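Local coordinates for protein 3-dehydroshikimate dehydratase (Bacillus anthracis, PDB 3DX5) that converts 3-dehydroshikimate to 3,4-dihydroxybenzoate with the help of one manganese ion per subunit, a step in making the siderophore petrobactin, at residues Phe199-Val210 against Gly225-Tyr236; Thr151-Leu159 against Asp185-Trp193. All blocks are in the same frame, centred on the assembly; numbering follows the deposited sequence. Where two conformers were deposited one is given.

In the fold
Both contacts belong to one TIM barrel and follow each other along the chain: the 151-159/185-193 pair closes before the 199-210/225-236 pair opens, about 22 Å apart, centre to centre. Interaction 1 is partly buried and joins the end of strand 194-202, with the loop beyond it, to a later loop carrying the short strand 226-227. Hydrogen bonds, most of them to backbone atoms, combine with apolar packing, and through K200 it reaches the ligand pocket. Interaction 2, also partly buried, packs helix 152-162 against helix 183-190 on the barrel's outer layer, where mostly leucines and one indole meet, with Q189 at the margin. The larger burial, 773 against 414 Å², goes with the loop-built contact.

Interaction 1: Phe199-Val210 against Gly225-Tyr236; sequences FKNISSADYLHV and GMVPLFEGIVNY. With DHB (3,4-dihydroxybenzoic acid), chain D.
N201 reaches from the end of its barrel strand into the 229-234 turn, and every atom of its side chain beyond CA meets that turn or its approach. N201 CB lies 3.8 Å from V227 O. N201 CG packs against the backbone of G232, 3.5 Å from G232 CA. N201 OD1 accepts from two backbone N-H groups: V234 N at 3.0 Å, in the carbonyl plane and on a lone pair, and its own neighbour I202 N, tilted from that plane. N201 ND2 donates twice. The bond from N201 ND2 to L229 O, 2.7 Å long, runs in the amide plane, whereas the one to V234 O is tilted out of it. Four bonds thus fix the rotation of this buried amide, and the edge of the Y236 ring also comes up to ND2.

Y236 OH donates to K200 O at 2.7 Å, L229 CD2 sits over the centre of one face of the Y236 ring, and F199 lies against that ring obliquely, the planes at 55°. F199 and K200 lie near the C-terminal end of barrel strand 194-202, the end of the barrel where the ligand binds. The K200 side chain leaves its backbone pointing away from the 225-236 loop; it is extended until a bend at the last torsion (chi4 -64°), and K200 NZ donates to O3 of the bound 3,4-dihydroxybenzoic acid at 2.8 Å. The same NZ forms a salt bridge with D172 and a hydrogen bond with E253, both manganese ligands.

Farther out, I202 and M226 form an antiparallel non-hydrogen-bonded pair. Beside it S203 N donates to G225 O, and I233 N donates to I202 O almost straight on, with a C=O...N angle of 167°. The selenomethionine M226 runs extended past V210, its CG 3.9 Å from V210 CG2.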
# COMPACT_ATOMS: atom_id res chain seq x y z
N PHE A 199 16.65 10.58 -1.96
CA PHE A 199 17.88 9.82 -1.94
C PHE A 199 17.53 8.34 -1.71
O PHE A 199 17.00 7.98 -0.66
CB PHE A 199 18.75 10.23 -0.72
CG PHE A 199 19.51 11.55 -0.88
CD1 PHE A 199 19.32 12.40 -1.96
CD2 PHE A 199 20.37 11.96 0.14
CE1 PHE A 199 20.03 13.61 -2.06
CE2 PHE A 199 21.09 13.17 0.05
CZ PHE A 199 20.91 14.00 -1.06
N LYS A 200 17.83 7.47 -2.67
CA LYS A 200 17.75 6.03 -2.41
C LYS A 200 18.80 5.37 -3.29
O LYS A 200 19.33 6.02 -4.20
CB LYS A 200 16.31 5.46 -2.63
CG LYS A 200 15.71 5.66 -4.06
CD LYS A 200 14.34 4.96 -4.16
CE LYS A 200 13.71 5.07 -5.57
NZ LYS A 200 13.39 6.49 -5.94
N ASN A 201 19.11 4.10 -3.06
CA ASN A 201 20.18 3.46 -3.82
C ASN A 201 19.82 2.02 -4.13
O ASN A 201 18.88 1.47 -3.53
CB ASN A 201 21.52 3.51 -3.06
CG ASN A 201 22.72 3.65 -4.00
OD1 ASN A 201 22.61 3.37 -5.21
ND2 ASN A 201 23.87 4.08 -3.46
N ILE A 202 20.57 1.39 -5.01
CA ILE A 202 20.27 0.01 -5.39
C ILE A 202 21.62 -0.70 -5.48
O ILE A 202 22.64 -0.04 -5.78
CB ILE A 202 19.49 -0.04 -6.74
CG1 ILE A 202 18.88 -1.40 -6.98
CG2 ILE A 202 20.39 0.33 -7.95
CD1 ILE A 202 17.61 -1.65 -6.17
N SER A 203 21.67 -2.01 -5.23
CA SER A 203 23.00 -2.68 -5.27
C SER A 203 23.53 -2.83 -6.70
O SER A 203 24.74 -2.87 -6.91
CB SER A 203 22.99 -4.05 -4.58
OG SER A 203 22.06 -4.89 -5.25
N SER A 204 22.64 -2.87 -7.68
CA SER A 204 23.05 -3.13 -9.08
C SER A 204 21.90 -2.73 -9.97
O SER A 204 20.72 -2.84 -9.55
CB SER A 204 23.36 -4.64 -9.24
OG SER A 204 23.13 -5.11 -10.55
N ALA A 205 22.21 -2.30 -11.20
CA ALA A 205 21.19 -2.03 -12.24
C ALA A 205 20.25 -3.21 -12.50
O ALA A 205 19.11 -3.01 -12.89
CB ALA A 205 21.85 -1.55 -13.59
N ASP A 206 20.73 -4.44 -12.28
CA ASP A 206 19.91 -5.65 -12.42
C ASP A 206 18.61 -5.60 -11.60
O ASP A 206 17.66 -6.24 -11.94
CB ASP A 206 20.70 -6.88 -11.99
CG ASP A 206 21.90 -7.18 -12.90
OD1 ASP A 206 22.19 -6.43 -13.87
OD2 ASP A 206 22.56 -8.20 -12.64
N TYR A 207 18.59 -4.83 -10.52
CA TYR A 207 17.48 -4.81 -9.60
C TYR A 207 16.61 -3.56 -9.71
O TYR A 207 15.73 -3.36 -8.86
CB TYR A 207 17.96 -5.00 -8.15
CG TYR A 207 18.66 -6.33 -7.96
CD1 TYR A 207 17.95 -7.53 -8.06
CD2 TYR A 207 20.03 -6.40 -7.72
CE1 TYR A 207 18.59 -8.78 -7.93
CE2 TYR A 207 20.69 -7.64 -7.59
CZ TYR A 207 19.95 -8.82 -7.70
OH TYR A 207 20.57 -10.04 -7.54
N LEU A 208 16.84 -2.73 -10.73
CA LEU A 208 16.08 -1.46 -10.83
C LEU A 208 14.57 -1.61 -10.90
O LEU A 208 13.87 -0.70 -10.48
CB LEU A 208 16.58 -0.58 -11.99
CG LEU A 208 17.89 0.17 -11.69
CD1 LEU A 208 18.51 0.63 -13.01
CD2 LEU A 208 17.68 1.34 -10.75
N HIS A 209 14.08 -2.74 -11.42
CA HIS A 209 12.65 -2.99 -11.56
C HIS A 209 11.96 -3.08 -10.17
O HIS A 209 10.75 -3.00 -10.11
CB HIS A 209 12.43 -4.31 -12.34
CG HIS A 209 13.18 -5.46 -11.74
ND1 HIS A 209 12.64 -6.28 -10.78
CD2 HIS A 209 14.46 -5.88 -11.91
CE1 HIS A 209 13.54 -7.19 -10.40
NE2 HIS A 209 14.66 -6.96 -11.07
N VAL A 210 12.71 -3.24 -9.07
CA VAL A 210 12.04 -3.31 -7.74
C VAL A 210 11.42 -1.96 -7.38
O VAL A 210 10.51 -1.90 -6.54
CB VAL A 210 12.95 -3.81 -6.58
CG1 VAL A 210 13.43 -5.24 -6.85
CG2 VAL A 210 14.14 -2.79 -6.29
N GLY A 225 18.02 -5.97 -3.60
CA GLY A 225 18.84 -4.92 -4.24
C GLY A 225 18.67 -3.55 -3.62
O GLY A 225 19.50 -2.68 -3.84
N MSE A 226 17.61 -3.32 -2.83
CA MSE A 226 17.47 -2.03 -2.13
C MSE A 226 18.49 -1.95 -0.99
O MSE A 226 18.52 -2.82 -0.14
CB MSE A 226 16.04 -1.86 -1.57
CG MSE A 226 14.91 -1.85 -2.63
SE MSE A 226 13.25 -1.44 -1.75
CE MSE A 226 11.99 -1.79 -3.24
N VAL A 227 19.32 -0.91 -0.97
CA VAL A 227 20.44 -0.85 -0.01
C VAL A 227 20.65 0.55 0.55
O VAL A 227 20.25 1.53 -0.07
CB VAL A 227 21.80 -1.33 -0.63
CG1 VAL A 227 21.78 -2.84 -0.93
CG2 VAL A 227 22.19 -0.49 -1.88
N PRO A 228 21.29 0.66 1.74
CA PRO A 228 21.59 2.02 2.26
C PRO A 228 22.40 2.85 1.25
O PRO A 228 23.07 2.29 0.36
CB PRO A 228 22.44 1.73 3.52
CG PRO A 228 21.86 0.40 4.04
CD PRO A 228 21.58 -0.40 2.74
N LEU A 229 22.35 4.17 1.42
CA LEU A 229 22.97 5.10 0.46
C LEU A 229 24.43 4.82 0.11
O LEU A 229 24.82 4.95 -1.06
CB LEU A 229 22.85 6.55 0.94
CG LEU A 229 21.42 7.09 1.13
CD1 LEU A 229 21.53 8.58 1.46
CD2 LEU A 229 20.58 6.86 -0.14
N PHE A 230 25.24 4.51 1.12
CA PHE A 230 26.68 4.33 0.87
C PHE A 230 27.05 2.90 0.49
O PHE A 230 28.21 2.60 0.31
CB PHE A 230 27.54 4.93 2.02
CG PHE A 230 27.29 6.40 2.20
CD1 PHE A 230 27.72 7.31 1.23
CD2 PHE A 230 26.52 6.86 3.28
CE1 PHE A 230 27.45 8.67 1.34
CE2 PHE A 230 26.23 8.23 3.42
CZ PHE A 230 26.71 9.15 2.44
N GLU A 231 26.04 2.05 0.34
CA GLU A 231 26.25 0.63 0.06
C GLU A 231 25.75 0.25 -1.34
O GLU A 231 25.77 -0.91 -1.70
CB GLU A 231 25.55 -0.22 1.13
CG GLU A 231 26.09 0.01 2.53
CD GLU A 231 25.43 -0.85 3.60
OE1 GLU A 231 24.78 -1.86 3.27
OE2 GLU A 231 25.57 -0.52 4.79
N GLY A 232 25.31 1.23 -2.13
CA GLY A 232 24.84 0.96 -3.49
C GLY A 232 25.70 1.52 -4.61
O GLY A 232 26.77 2.07 -4.36
N ILE A 233 25.21 1.40 -5.85
CA ILE A 233 25.99 1.74 -7.04
C ILE A 233 26.03 3.27 -7.32
O ILE A 233 27.02 3.77 -7.82
CB ILE A 233 25.56 0.88 -8.29
CG1 ILE A 233 26.48 1.05 -9.50
CG2 ILE A 233 24.11 1.12 -8.68
CD1 ILE A 233 27.99 0.55 -9.27
N VAL A 234 24.96 3.99 -6.99
CA VAL A 234 24.99 5.44 -7.10
C VAL A 234 25.92 6.03 -6.03
O VAL A 234 25.93 5.57 -4.87
CB VAL A 234 23.59 6.06 -6.94
CG1 VAL A 234 23.64 7.60 -7.12
CG2 VAL A 234 22.63 5.43 -7.94
N ASN A 235 26.73 7.01 -6.44
CA ASN A 235 27.75 7.62 -5.58
C ASN A 235 27.16 8.81 -4.82
O ASN A 235 27.12 9.94 -5.34
CB ASN A 235 28.99 8.03 -6.42
CG ASN A 235 30.20 8.39 -5.55
OD1 ASN A 235 30.08 8.88 -4.46
ND2 ASN A 235 31.37 8.13 -6.07
N TYR A 236 26.69 8.53 -3.61
CA TYR A 236 26.11 9.55 -2.74
C TYR A 236 27.15 10.50 -2.12
O TYR A 236 26.80 11.62 -1.74
CB TYR A 236 25.10 8.92 -1.72
CG TYR A 236 23.77 8.79 -2.38
CD1 TYR A 236 23.41 7.62 -3.06
CD2 TYR A 236 22.89 9.88 -2.43
CE1 TYR A 236 22.18 7.54 -3.74
CE2 TYR A 236 21.68 9.81 -3.14
CZ TYR A 236 21.31 8.63 -3.75
OH TYR A 236 20.13 8.60 -4.45
C1 DHB D . 7.12 6.36 -5.62
C2 DHB D . 8.31 7.09 -5.66
C3 DHB D . 9.47 6.53 -6.20
O3 DHB D . 10.67 7.19 -6.29
C4 DHB D . 9.40 5.17 -6.74
O4 DHB D . 10.54 4.67 -7.26
C5 DHB D . 8.20 4.46 -6.72
C6 DHB D . 7.07 5.07 -6.15
C DHB D . 5.89 7.00 -5.01
O1 DHB D . 4.79 6.44 -4.96
O2 DHB D . 5.98 8.21 -4.46
O HOH W 1 18.33 3.37 -0.33

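Interaction 2: Thr151-Leu159 against Asp185-Trp193; sequences TLPSTLELL and DSFQQLRPW
L152 and L190 interlock as knobs into holes, each a knob in a hole of the other helix: L152 sits among D185, S186, Q189 and L190, while L190 sits among L152, T155, L156 and L159. Their side chains pass in opposite directions, with CD1 of L152 3.7 Å from CD1 of L190. The other branch of L190, CD2, touches T155 CG2 and L156 CD2, both at 3.7 Å.

One CH-pi contact joins this apolar group. CD1 of L159 stands over the five-membered ring of W193, 3.8 Å from its centroid, and P192 CB covers the opposite face of the indole. L156 CD2 approaches the six-membered ring obliquely, 4.0 Å from W193 CZ3. Helices 152-162 and 183-190 are neighbours on the outside of the TIM barrel, with strand 167-172 and the short helix 173-178 between them in the chain. Their parts 152-159 and 185-190 run nearly parallel at 9°, axes 11.0 Å apart, and T155, L159 and W193 also touch I169 of that strand.

Polar groups work mainly within each helix. T151 is the N-cap: its OG1 accepts from S154 N, and its carbonyl O takes both T155 N and T155 OG1, from opposite faces of its plane. Rotation about chi1 (-61°) places T155 OG1 beside its own backbone N, within reach of that carbonyl, and leaves CG2 for L190. Q189 crosses L152 and L156 at about a right angle, Q189 OE1 3.3 Å from L156 CD1 and NE2 against L152 CD2; NE2 also donates weakly to D185 OD1.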
# COMPACT_ATOMS: atom_id res chain seq x y z
N THR A 151 13.99 11.36 -18.73
CA THR A 151 15.35 11.66 -19.14
C THR A 151 15.64 13.11 -18.75
O THR A 151 14.71 13.91 -18.60
CB THR A 151 15.62 11.51 -20.68
OG1 THR A 151 15.04 12.62 -21.37
CG2 THR A 151 15.09 10.17 -21.28
N LEU A 152 16.92 13.43 -18.57
CA LEU A 152 17.31 14.82 -18.30
C LEU A 152 16.89 15.80 -19.44
O LEU A 152 16.25 16.81 -19.16
CB LEU A 152 18.80 14.94 -17.95
CG LEU A 152 19.35 16.35 -17.75
CD1 LEU A 152 18.62 17.02 -16.55
CD2 LEU A 152 20.86 16.30 -17.49
N PRO A 153 17.22 15.50 -20.71
CA PRO A 153 16.74 16.46 -21.75
C PRO A 153 15.19 16.61 -21.82
O PRO A 153 14.69 17.73 -22.02
CB PRO A 153 17.32 15.89 -23.07
CG PRO A 153 18.38 14.84 -22.64
CD PRO A 153 17.98 14.37 -21.27
N SER A 154 14.43 15.54 -21.60
CA SER A 154 12.98 15.67 -21.64
C SER A 154 12.48 16.52 -20.48
O SER A 154 11.56 17.34 -20.63
CB SER A 154 12.28 14.31 -21.66
OG SER A 154 10.87 14.51 -21.65
N THR A 155 13.10 16.36 -19.32
CA THR A 155 12.72 17.15 -18.15
C THR A 155 12.99 18.63 -18.40
O THR A 155 12.15 19.47 -18.15
CB THR A 155 13.47 16.67 -16.90
OG1 THR A 155 13.12 15.30 -16.68
CG2 THR A 155 13.13 17.53 -15.63
N LEU A 156 14.19 18.94 -18.89
CA LEU A 156 14.53 20.32 -19.20
C LEU A 156 13.56 20.91 -20.24
O LEU A 156 13.09 22.03 -20.10
CB LEU A 156 15.96 20.43 -19.71
CG LEU A 156 17.01 20.18 -18.62
CD1 LEU A 156 18.39 19.96 -19.25
CD2 LEU A 156 17.01 21.35 -17.64
N GLU A 157 13.29 20.13 -21.27
CA GLU A 157 12.34 20.52 -22.29
C GLU A 157 10.93 20.81 -21.70
O GLU A 157 10.33 21.83 -21.99
CB GLU A 157 12.27 19.41 -23.31
CG GLU A 157 11.39 19.68 -24.43
CD GLU A 157 12.16 20.32 -25.56
OE1 GLU A 157 12.41 19.60 -26.57
OE2 GLU A 157 12.54 21.51 -25.41
N LEU A 158 10.43 19.90 -20.87
CA LEU A 158 9.12 20.06 -20.21
C LEU A 158 9.03 21.38 -19.43
O LEU A 158 8.02 22.09 -19.49
CB LEU A 158 8.86 18.90 -19.26
CG LEU A 158 7.40 18.77 -18.81
CD1 LEU A 158 6.45 18.53 -20.01
CD2 LEU A 158 7.29 17.61 -17.84
N LEU A 159 10.09 21.69 -18.68
CA LEU A 159 10.13 22.90 -17.85
C LEU A 159 10.05 24.15 -18.73
O LEU A 159 9.35 25.14 -18.40
CB LEU A 159 11.41 22.93 -17.01
CG LEU A 159 11.46 21.88 -15.89
CD1 LEU A 159 12.91 21.75 -15.39
CD2 LEU A 159 10.49 22.23 -14.70
N ASP A 185 25.99 16.30 -12.71
CA ASP A 185 25.62 17.04 -13.91
C ASP A 185 24.08 17.39 -14.01
O ASP A 185 23.69 18.54 -14.38
CB ASP A 185 26.16 16.31 -15.12
CG ASP A 185 25.83 17.01 -16.40
OD1 ASP A 185 26.16 18.22 -16.54
OD2 ASP A 185 25.20 16.35 -17.26
N SER A 186 23.24 16.42 -13.66
CA SER A 186 21.78 16.64 -13.64
C SER A 186 21.38 17.65 -12.57
O SER A 186 20.52 18.50 -12.81
CB SER A 186 21.03 15.33 -13.41
OG SER A 186 21.52 14.31 -14.26
N PHE A 187 22.03 17.59 -11.41
CA PHE A 187 21.80 18.58 -10.39
C PHE A 187 22.15 19.98 -10.93
O PHE A 187 21.38 20.93 -10.73
CB PHE A 187 22.60 18.30 -9.12
CG PHE A 187 22.73 19.48 -8.23
CD1 PHE A 187 21.63 19.91 -7.48
CD2 PHE A 187 23.90 20.22 -8.20
CE1 PHE A 187 21.72 21.04 -6.68
CE2 PHE A 187 24.00 21.37 -7.40
CZ PHE A 187 22.92 21.77 -6.64
N GLN A 188 23.29 20.09 -11.62
CA GLN A 188 23.77 21.40 -12.03
C GLN A 188 22.84 21.98 -13.09
O GLN A 188 22.55 23.19 -13.07
CB GLN A 188 25.24 21.38 -12.54
CG GLN A 188 26.26 21.16 -11.40
CD GLN A 188 27.66 20.81 -11.88
OE1 GLN A 188 27.89 20.62 -13.08
NE2 GLN A 188 28.59 20.72 -10.94
N GLN A 189 22.34 21.11 -13.97
CA GLN A 189 21.46 21.56 -15.04
C GLN A 189 20.08 21.87 -14.55
O GLN A 189 19.45 22.78 -15.06
CB GLN A 189 21.39 20.54 -16.19
CG GLN A 189 22.68 20.54 -17.03
CD GLN A 189 22.57 19.61 -18.21
OE1 GLN A 189 21.73 19.79 -19.08
NE2 GLN A 189 23.45 18.60 -18.25
N LEU A 190 19.60 21.12 -13.56
CA LEU A 190 18.24 21.31 -13.03
C LEU A 190 18.15 22.29 -11.85
O LEU A 190 17.04 22.63 -11.42
CB LEU A 190 17.59 19.98 -12.64
CG LEU A 190 17.20 19.06 -13.81
CD1 LEU A 190 17.00 17.64 -13.29
CD2 LEU A 190 15.95 19.61 -14.51
N ARG A 191 19.31 22.72 -11.34
CA ARG A 191 19.37 23.60 -10.17
C ARG A 191 18.33 24.75 -10.07
O ARG A 191 17.75 24.94 -9.00
CB ARG A 191 20.78 24.15 -9.92
CG ARG A 191 20.91 24.61 -8.43
CD ARG A 191 22.32 25.07 -8.07
NE ARG A 191 22.37 25.53 -6.68
CZ ARG A 191 23.48 25.66 -5.95
NH1 ARG A 191 24.67 25.35 -6.47
NH2 ARG A 191 23.39 26.10 -4.71
N PRO A 192 18.10 25.52 -11.16
CA PRO A 192 17.15 26.62 -11.05
C PRO A 192 15.73 26.21 -10.67
O PRO A 192 14.99 27.04 -10.14
CB PRO A 192 17.15 27.24 -12.47
CG PRO A 192 18.52 26.94 -13.00
CD PRO A 192 18.77 25.51 -12.48
N TRP A 193 15.36 24.95 -10.90
CA TRP A 193 14.00 24.44 -10.60
C TRP A 193 13.90 23.53 -9.38
O TRP A 193 12.82 23.17 -8.96
CB TRP A 193 13.45 23.69 -11.81
CG TRP A 193 13.35 24.56 -13.00
CD1 TRP A 193 12.31 25.38 -13.31
CD2 TRP A 193 14.35 24.75 -14.02
NE1 TRP A 193 12.58 26.05 -14.49
CE2 TRP A 193 13.83 25.69 -14.94
CE3 TRP A 193 15.63 24.21 -14.25
CZ2 TRP A 193 14.54 26.11 -16.09
CZ3 TRP A 193 16.35 24.64 -15.39
CH2 TRP A 193 15.80 25.57 -16.29